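Local coordinates for protein phosphoethanolamine N-methyltransferase 1 (Haemonchus contortus, PDB 4KRG) that probably transfers a methyl group from S-adenosylmethionine to the amine of phosphoethanolamine, on the nematode route to phosphocholine, at residues C162-S166 against N228-V232; I223-W229 against K346-R351. One frame throughout, in Å; residues are numbered along the deposited sequence.

Contact 1 of 2, residues C162-S166 against N228-V232. With OPE (phosphoric acid mono-(2-amino-ethyl) ester), chain C.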
loop_
_atom_site.group_PDB
_atom_site.type_symbol
_atom_site.label_atom_id
_atom_site.label_comp_id
_atom_site.label_asym_id
_atom_site.label_seq_id
_atom_site.Cartn_x
_atom_site.Cartn_y
_atom_site.Cartn_z
ATOM N N CYS A 162 7.273 0.590 6.954
ATOM C CA CYS A 162 7.342 -0.835 6.697
ATOM C C CYS A 162 8.776 -1.278 6.433
ATOM O O CYS A 162 9.518 -0.596 5.730
ATOM C CB CYS A 162 6.407 -1.215 5.544
ATOM S SG CYS A 162 4.657 -0.967 5.940
ATOM N N SER A 163 9.160 -2.396 7.046
ATOM C CA SER A 163 10.466 -3.038 6.853
ATOM C C SER A 163 11.705 -2.289 7.369
ATOM O O SER A 163 12.705 -2.919 7.708
ATOM C CB SER A 163 10.669 -3.458 5.397
ATOM O OG SER A 163 9.783 -4.500 5.052
ATOM N N GLU A 164 11.646 -0.961 7.423
ATOM C CA GLU A 164 12.784 -0.158 7.865
ATOM C C GLU A 164 12.311 1.205 8.367
ATOM O O GLU A 164 11.195 1.624 8.063
ATOM C CB GLU A 164 13.758 0.048 6.708
ATOM C CG GLU A 164 13.272 1.050 5.679
ATOM C CD GLU A 164 14.177 1.151 4.469
ATOM O OE1 GLU A 164 14.807 2.213 4.282
ATOM O OE2 GLU A 164 14.253 0.171 3.699
ATOM N N PRO A 165 13.161 1.915 9.126
ATOM C CA PRO A 165 12.702 3.226 9.591
ATOM C C PRO A 165 12.485 4.187 8.431
ATOM O O PRO A 165 13.068 4.005 7.362
ATOM C CB PRO A 165 13.865 3.715 10.464
ATOM C CG PRO A 165 14.594 2.473 10.862
ATOM C CD PRO A 165 14.491 1.576 9.664
ATOM N N SER A 166 11.661 5.202 8.651
ATOM C CA SER A 166 11.373 6.195 7.626
ATOM C C SER A 166 12.651 6.760 7.040
ATOM O O SER A 166 12.745 6.985 5.837
ATOM C CB SER A 166 10.541 7.330 8.207
ATOM O OG SER A 166 11.281 8.054 9.165
ATOM N N ASN A 228 12.650 6.628 -0.178
ATOM C CA ASN A 228 12.057 5.549 0.587
ATOM C C ASN A 228 10.642 5.251 0.106
ATOM O O ASN A 228 9.742 6.084 0.247
ATOM C CB ASN A 228 12.062 5.918 2.074
ATOM C CG ASN A 228 11.636 4.773 2.965
ATOM O OD1 ASN A 228 11.371 3.661 2.497
ATOM N ND2 ASN A 228 11.581 5.035 4.266
ATOM N N TRP A 229 10.459 4.060 -0.463
ATOM C CA TRP A 229 9.171 3.608 -0.989
ATOM C C TRP A 229 8.346 2.887 0.068
ATOM O O TRP A 229 7.197 2.523 -0.176
ATOM C CB TRP A 229 9.398 2.635 -2.158
ATOM C CG TRP A 229 9.616 3.278 -3.502
ATOM C CD1 TRP A 229 8.767 3.242 -4.565
ATOM C CD2 TRP A 229 10.757 4.046 -3.920
ATOM N NE1 TRP A 229 9.303 3.938 -5.622
ATOM C CE2 TRP A 229 10.520 4.445 -5.257
ATOM C CE3 TRP A 229 11.954 4.433 -3.310
ATOM C CZ2 TRP A 229 11.439 5.211 -5.984
ATOM C CZ3 TRP A 229 12.859 5.198 -4.031
ATOM C CH2 TRP A 229 12.593 5.580 -5.354
ATOM N N ARG A 230 8.939 2.666 1.237
ATOM C CA ARG A 230 8.343 1.793 2.253
ATOM C C ARG A 230 7.584 2.528 3.360
ATOM O O ARG A 230 7.261 1.941 4.393
ATOM C CB ARG A 230 9.404 0.868 2.860
ATOM C CG ARG A 230 9.907 -0.207 1.902
ATOM C CD ARG A 230 11.185 -0.849 2.416
ATOM N NE ARG A 230 11.403 -2.178 1.846
ATOM C CZ ARG A 230 12.419 -2.971 2.161
ATOM N NH1 ARG A 230 13.334 -2.571 3.036
ATOM N NH2 ARG A 230 12.521 -4.169 1.597
ATOM N N GLN A 231 7.315 3.811 3.144
ATOM C CA GLN A 231 6.347 4.533 3.957
ATOM C C GLN A 231 5.002 4.272 3.317
ATOM O O GLN A 231 4.634 4.918 2.334
ATOM C CB GLN A 231 6.652 6.022 3.953
ATOM C CG GLN A 231 7.926 6.356 4.695
ATOM C CD GLN A 231 7.790 6.103 6.173
ATOM O OE1 GLN A 231 7.014 6.775 6.850
ATOM N NE2 GLN A 231 8.523 5.116 6.683
ATOM N N VAL A 232 4.277 3.303 3.860
ATOM C CA VAL A 232 3.116 2.770 3.175
ATOM C C VAL A 232 1.845 3.100 3.938
ATOM O O VAL A 232 1.789 2.996 5.166
ATOM C CB VAL A 232 3.239 1.241 2.949
ATOM C CG1 VAL A 232 2.115 0.735 2.047
ATOM C CG2 VAL A 232 4.600 0.891 2.327
HETATM C CA OPE C . 8.972 7.814 12.121
HETATM C CB OPE C . 8.222 8.746 13.015
HETATM O O1 OPE C . 11.586 6.777 11.520
HETATM O O2 OPE C . 9.966 5.045 10.900
HETATM O O3 OPE C . 11.147 4.871 13.088
HETATM O O4 OPE C . 9.422 6.652 12.717
HETATM N N OPE C . 7.138 8.191 13.782
HETATM P P OPE C . 10.558 5.808 12.057
HETATM O O HOH W 1 9.814 2.649 5.966
#

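Contact 2 of 2, residues I223-W229 against K346-R351. With BOG (octyl beta-D-glucopyranoside), chain E.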
loop_
_atom_site.group_PDB
_atom_site.type_symbol
_atom_site.label_atom_id
_atom_site.label_comp_id
_atom_site.label_asym_id
_atom_site.label_seq_id
_atom_site.Cartn_x
_atom_site.Cartn_y
_atom_site.Cartn_z
ATOM N N ILE A 223 9.312 9.201 -0.973
ATOM C CA ILE A 223 10.037 8.764 -2.154
ATOM C C ILE A 223 10.893 9.916 -2.671
ATOM O O ILE A 223 12.098 9.752 -2.873
ATOM C CB ILE A 223 9.101 8.261 -3.255
ATOM C CG1 ILE A 223 8.405 6.976 -2.799
ATOM C CG2 ILE A 223 9.884 8.020 -4.545
ATOM C CD1 ILE A 223 7.364 6.474 -3.766
ATOM N N ARG A 224 10.286 11.087 -2.862
ATOM C CA ARG A 224 10.995 12.198 -3.497
ATOM C C ARG A 224 12.178 12.686 -2.690
ATOM O O ARG A 224 13.236 12.978 -3.245
ATOM C CB ARG A 224 10.063 13.381 -3.753
ATOM C CG ARG A 224 8.984 13.126 -4.775
ATOM C CD ARG A 224 8.383 14.445 -5.225
ATOM N NE ARG A 224 8.061 15.314 -4.102
ATOM C CZ ARG A 224 6.950 15.202 -3.383
ATOM N NH1 ARG A 224 6.076 14.251 -3.676
ATOM N NH2 ARG A 224 6.712 16.034 -2.377
ATOM N N ARG A 225 12.003 12.783 -1.380
ATOM C CA ARG A 225 13.013 13.413 -0.537
ATOM C C ARG A 225 13.844 12.452 0.298
ATOM O O ARG A 225 14.918 12.815 0.765
ATOM C CB ARG A 225 12.364 14.473 0.349
ATOM C CG ARG A 225 11.679 15.544 -0.462
ATOM C CD ARG A 225 11.094 16.636 0.392
ATOM N NE ARG A 225 10.532 17.698 -0.441
ATOM C CZ ARG A 225 10.864 18.983 -0.353
ATOM N NH1 ARG A 225 11.742 19.381 0.556
ATOM N NH2 ARG A 225 10.303 19.873 -1.162
ATOM N N CYS A 226 13.361 11.229 0.478
ATOM C CA CYS A 226 14.075 10.257 1.298
ATOM C C CYS A 226 14.407 8.963 0.556
ATOM O O CYS A 226 14.930 8.023 1.155
ATOM C CB CYS A 226 13.277 9.954 2.564
ATOM S SG CYS A 226 12.821 11.425 3.510
ATOM N N ASN A 227 14.110 8.926 -0.742
ATOM C CA ASN A 227 14.296 7.727 -1.570
ATOM C C ASN A 227 13.743 6.461 -0.915
ATOM O O ASN A 227 14.291 5.368 -1.078
ATOM C CB ASN A 227 15.768 7.534 -1.958
ATOM C CG ASN A 227 16.194 8.433 -3.107
ATOM O OD1 ASN A 227 17.097 9.256 -2.958
ATOM N ND2 ASN A 227 15.549 8.272 -4.263
ATOM N N ASN A 228 12.650 6.628 -0.178
ATOM C CA ASN A 228 12.057 5.549 0.587
ATOM C C ASN A 228 10.642 5.251 0.106
ATOM O O ASN A 228 9.742 6.084 0.247
ATOM C CB ASN A 228 12.062 5.918 2.074
ATOM C CG ASN A 228 11.636 4.773 2.965
ATOM O OD1 ASN A 228 11.371 3.661 2.497
ATOM N ND2 ASN A 228 11.581 5.035 4.266
ATOM N N TRP A 229 10.459 4.060 -0.463
ATOM C CA TRP A 229 9.171 3.608 -0.989
ATOM C C TRP A 229 8.346 2.887 0.068
ATOM O O TRP A 229 7.197 2.523 -0.176
ATOM C CB TRP A 229 9.398 2.635 -2.158
ATOM C CG TRP A 229 9.616 3.278 -3.502
ATOM C CD1 TRP A 229 8.767 3.242 -4.565
ATOM C CD2 TRP A 229 10.757 4.046 -3.920
ATOM N NE1 TRP A 229 9.303 3.938 -5.622
ATOM C CE2 TRP A 229 10.520 4.445 -5.257
ATOM C CE3 TRP A 229 11.954 4.433 -3.310
ATOM C CZ2 TRP A 229 11.439 5.211 -5.984
ATOM C CZ3 TRP A 229 12.859 5.198 -4.031
ATOM C CH2 TRP A 229 12.593 5.580 -5.354
ATOM N N LYS A 346 16.287 3.083 -6.314
ATOM C CA LYS A 346 16.194 4.521 -6.090
ATOM C C LYS A 346 16.037 5.315 -7.386
ATOM O O LYS A 346 16.753 6.289 -7.610
ATOM C CB LYS A 346 17.390 5.027 -5.283
ATOM C CG LYS A 346 17.548 4.308 -3.965
ATOM C CD LYS A 346 18.540 4.992 -3.035
ATOM C CE LYS A 346 18.732 4.183 -1.753
ATOM N NZ LYS A 346 19.196 2.793 -2.044
ATOM N N ASP A 347 15.110 4.873 -8.236
ATOM C CA ASP A 347 14.656 5.642 -9.392
ATOM C C ASP A 347 13.268 6.168 -9.052
ATOM O O ASP A 347 12.290 5.413 -9.068
ATOM C CB ASP A 347 14.587 4.765 -10.643
ATOM C CG ASP A 347 14.254 5.558 -11.900
ATOM O OD1 ASP A 347 13.682 6.661 -11.780
ATOM O OD2 ASP A 347 14.567 5.083 -13.016
ATOM N N GLN A 348 13.188 7.462 -8.756
ATOM C CA GLN A 348 11.965 8.068 -8.249
ATOM C C GLN A 348 10.838 8.089 -9.282
ATOM O O GLN A 348 9.676 8.336 -8.950
ATOM C CB GLN A 348 12.248 9.483 -7.725
ATOM C CG GLN A 348 12.665 10.480 -8.795
ATOM C CD GLN A 348 11.484 11.152 -9.483
ATOM O OE1 GLN A 348 10.447 11.409 -8.865
ATOM N NE2 GLN A 348 11.637 11.433 -10.770
ATOM N N ARG A 349 11.182 7.823 -10.533
ATOM C CA ARG A 349 10.192 7.799 -11.596
ATOM C C ARG A 349 9.293 6.569 -11.525
ATOM O O ARG A 349 8.238 6.539 -12.151
ATOM C CB ARG A 349 10.884 7.850 -12.956
ATOM C CG ARG A 349 11.729 9.090 -13.191
ATOM C CD ARG A 349 12.498 8.960 -14.480
ATOM N NE ARG A 349 13.422 7.833 -14.416
ATOM C CZ ARG A 349 14.262 7.481 -15.383
ATOM N NH1 ARG A 349 14.316 8.169 -16.518
ATOM N NH2 ARG A 349 15.055 6.432 -15.209
ATOM N N VAL A 350 9.717 5.557 -10.768
ATOM C CA VAL A 350 8.997 4.285 -10.714
ATOM C C VAL A 350 8.222 4.169 -9.411
ATOM O O VAL A 350 8.790 4.338 -8.333
ATOM C CB VAL A 350 9.950 3.071 -10.845
ATOM C CG1 VAL A 350 9.172 1.772 -10.748
ATOM C CG2 VAL A 350 10.687 3.117 -12.163
ATOM N N ARG A 351 6.923 3.899 -9.517
ATOM C CA ARG A 351 6.052 3.801 -8.348
ATOM C C ARG A 351 5.204 2.540 -8.441
ATOM O O ARG A 351 4.882 2.087 -9.535
ATOM C CB ARG A 351 5.135 5.027 -8.252
ATOM C CG ARG A 351 5.829 6.364 -8.392
ATOM C CD ARG A 351 6.663 6.708 -7.194
ATOM N NE ARG A 351 7.493 7.889 -7.423
ATOM C CZ ARG A 351 7.135 9.134 -7.131
ATOM N NH1 ARG A 351 5.950 9.383 -6.586
ATOM N NH2 ARG A 351 7.968 10.133 -7.380
HETATM C C1 BOG E . -1.109 12.245 -15.510
HETATM O O1 BOG E . -1.124 11.711 -14.237
HETATM C C2 BOG E . -1.882 13.547 -15.562
HETATM O O2 BOG E . -3.247 13.276 -15.283
HETATM C C3 BOG E . -1.763 14.171 -16.911
HETATM O O3 BOG E . -2.455 15.450 -16.923
HETATM C C4 BOG E . -0.334 14.360 -17.308
HETATM O O4 BOG E . -0.245 14.892 -18.644
HETATM C C5 BOG E . 0.421 13.040 -17.245
HETATM O O5 BOG E . 0.307 12.447 -15.903
HETATM C C6 BOG E . 1.841 13.237 -17.542
HETATM O O6 BOG E . 2.232 12.233 -18.425
HETATM C "C1'" BOG E . -1.112 10.284 -14.240
HETATM C "C2'" BOG E . -1.180 9.811 -12.764
HETATM C "C3'" BOG E . -0.052 10.393 -11.928
HETATM C "C4'" BOG E . 0.886 9.547 -11.328
HETATM C "C5'" BOG E . 2.342 10.060 -11.142
HETATM C "C6'" BOG E . 3.225 9.107 -10.327
HETATM C "C7'" BOG E . 4.007 8.089 -11.193
HETATM C "C8'" BOG E . 5.466 8.391 -11.213
HETATM O O HOH W 2 5.651 12.820 -6.255
#

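Contact 1 of 2, residues C162-S166 against N228-V232
Cys162 N gives a hydrogen bond to Arg230 O at 2.9 Å, carrying the antiparallel pairing of strands 154-161 and 231-240 to the edge of the substrate pocket in this Rossmann-like methyltransferase fold; Val232 pairs by its backbone with Glu160. Beyond this point 162-166 turns away as loop, and side chains take over. Arg230 runs out extended across Glu164 at about a right angle, and its NH1 meets OE2 of that residue at 3.0 Å in a salt bridge that uses the anti lone pair. Ser163 CB lies over one guanidinium face, small enough to let the long arginine pass, while NH2 of Arg230 is held by Thr340. Asn228 serves both segments. Its OD1 accepts from Arg230 N, an Asx turn that shapes the start of the strand. Asn228 ND2 donates a hydrogen bond to Ser166 O at 2.8 Å, from above the carbonyl plane. Gln231 starts out away from the loop, but bends at chi2 (-68°), which brings NE2 back to 3.2 Å from Ser166 CA; its OE1 is gripped by Arg159 and Trp129. Water 1 bridges Gln231 NE2 and Glu164 O, tying a loop carbonyl to the strand. Ser166 is held through its carbonyl by Asn228 and touched at CA and CB by Gln231, while its polar end serves the substrate. With chi1 at 66°, OG stands between the backbone N and the carbonyl carbon, and hydroxyl and amide both approach the phosphate: Ser166 N gives to O2 of phosphoethanolamine at 2.8 Å, and OG to O1 at 2.7 Å.

Contact 2 of 2, residues I223-W229 against K346-R351
Trp229 NE1 donates to Val350 O at 2.8 Å, joining the loop that follows helix 220-226 to a type I beta turn, Asp347 to Val350, that links helix 332-345 to strand 350-354. The acceptor lies in the plane of the indole, and the N-H meets it in the carbonyl plane. Further along the same edge, Trp229 CZ2 comes to 3.2 Å from Asp347 O. A large flat ring with one polar N-H suits this place, since its rim can lie along the turn backbone while the nitrogen takes a carbonyl. Ile223 packs beside it: CG2 lies 3.5 Å above the indole plane of Trp229, offset toward the rim, and in the same way over one guanidinium face of Arg351, and Ile223 CD1 touches Arg351 CD at 3.5 Å. The terminal carbon of a bound octyl glucoside, C8', covers the opposite guanidinium face. Toward the protein surface, CB of Asn227 packs on CD of Lys346, the two side chains crossing at about a right angle. Both residues leave their helices with positive phi, a conformation that asparagine tolerates comparatively well; the amine of Lys346 turns back to Asn343 O.

Outside this shell, the turn is braced by its own residues and by Arg351 just after it. A bend at chi2 (-72°) turns the Arg351 guanidinium back onto Gln348 O, which it grips side-on, Arg351 NE at 2.7 Å from Gln348 O and NH2 reaching it from the other face of the carbonyl plane. Asp347 OD1 takes the backbone N of Arg349, an Asx turn, and the same carboxylate is held side-on by the Arg349 guanidinium, which would steady both charges. Water 2 accepts from Arg224 NH1 at 3.0 Å and, weakly, from Arg351 NH1.

In the fold
The centres of the two contacts lie about 11 Å apart, and they share Asn228 and Trp229, in the connection between helix 220-226 and strand 231-240. Along the chain the order is 162-166, then 223-232, then 346-351. From that connection, Asn228 serves contact 1, on the substrate side, whereas Trp229 faces contact 2, where strand 350-354 pairs with strand 208-218. Helix 332-345 touches both: Asn343 takes the Trp229 N-H, and Leu339 and Ala342 lie against the Trp229 side chain. One short segment therefore links the loop that binds phosphoethanolamine to the part of the chain that follows helix 332-345, consistent with a di-domain enzyme whose later half packs against the methyltransferase half.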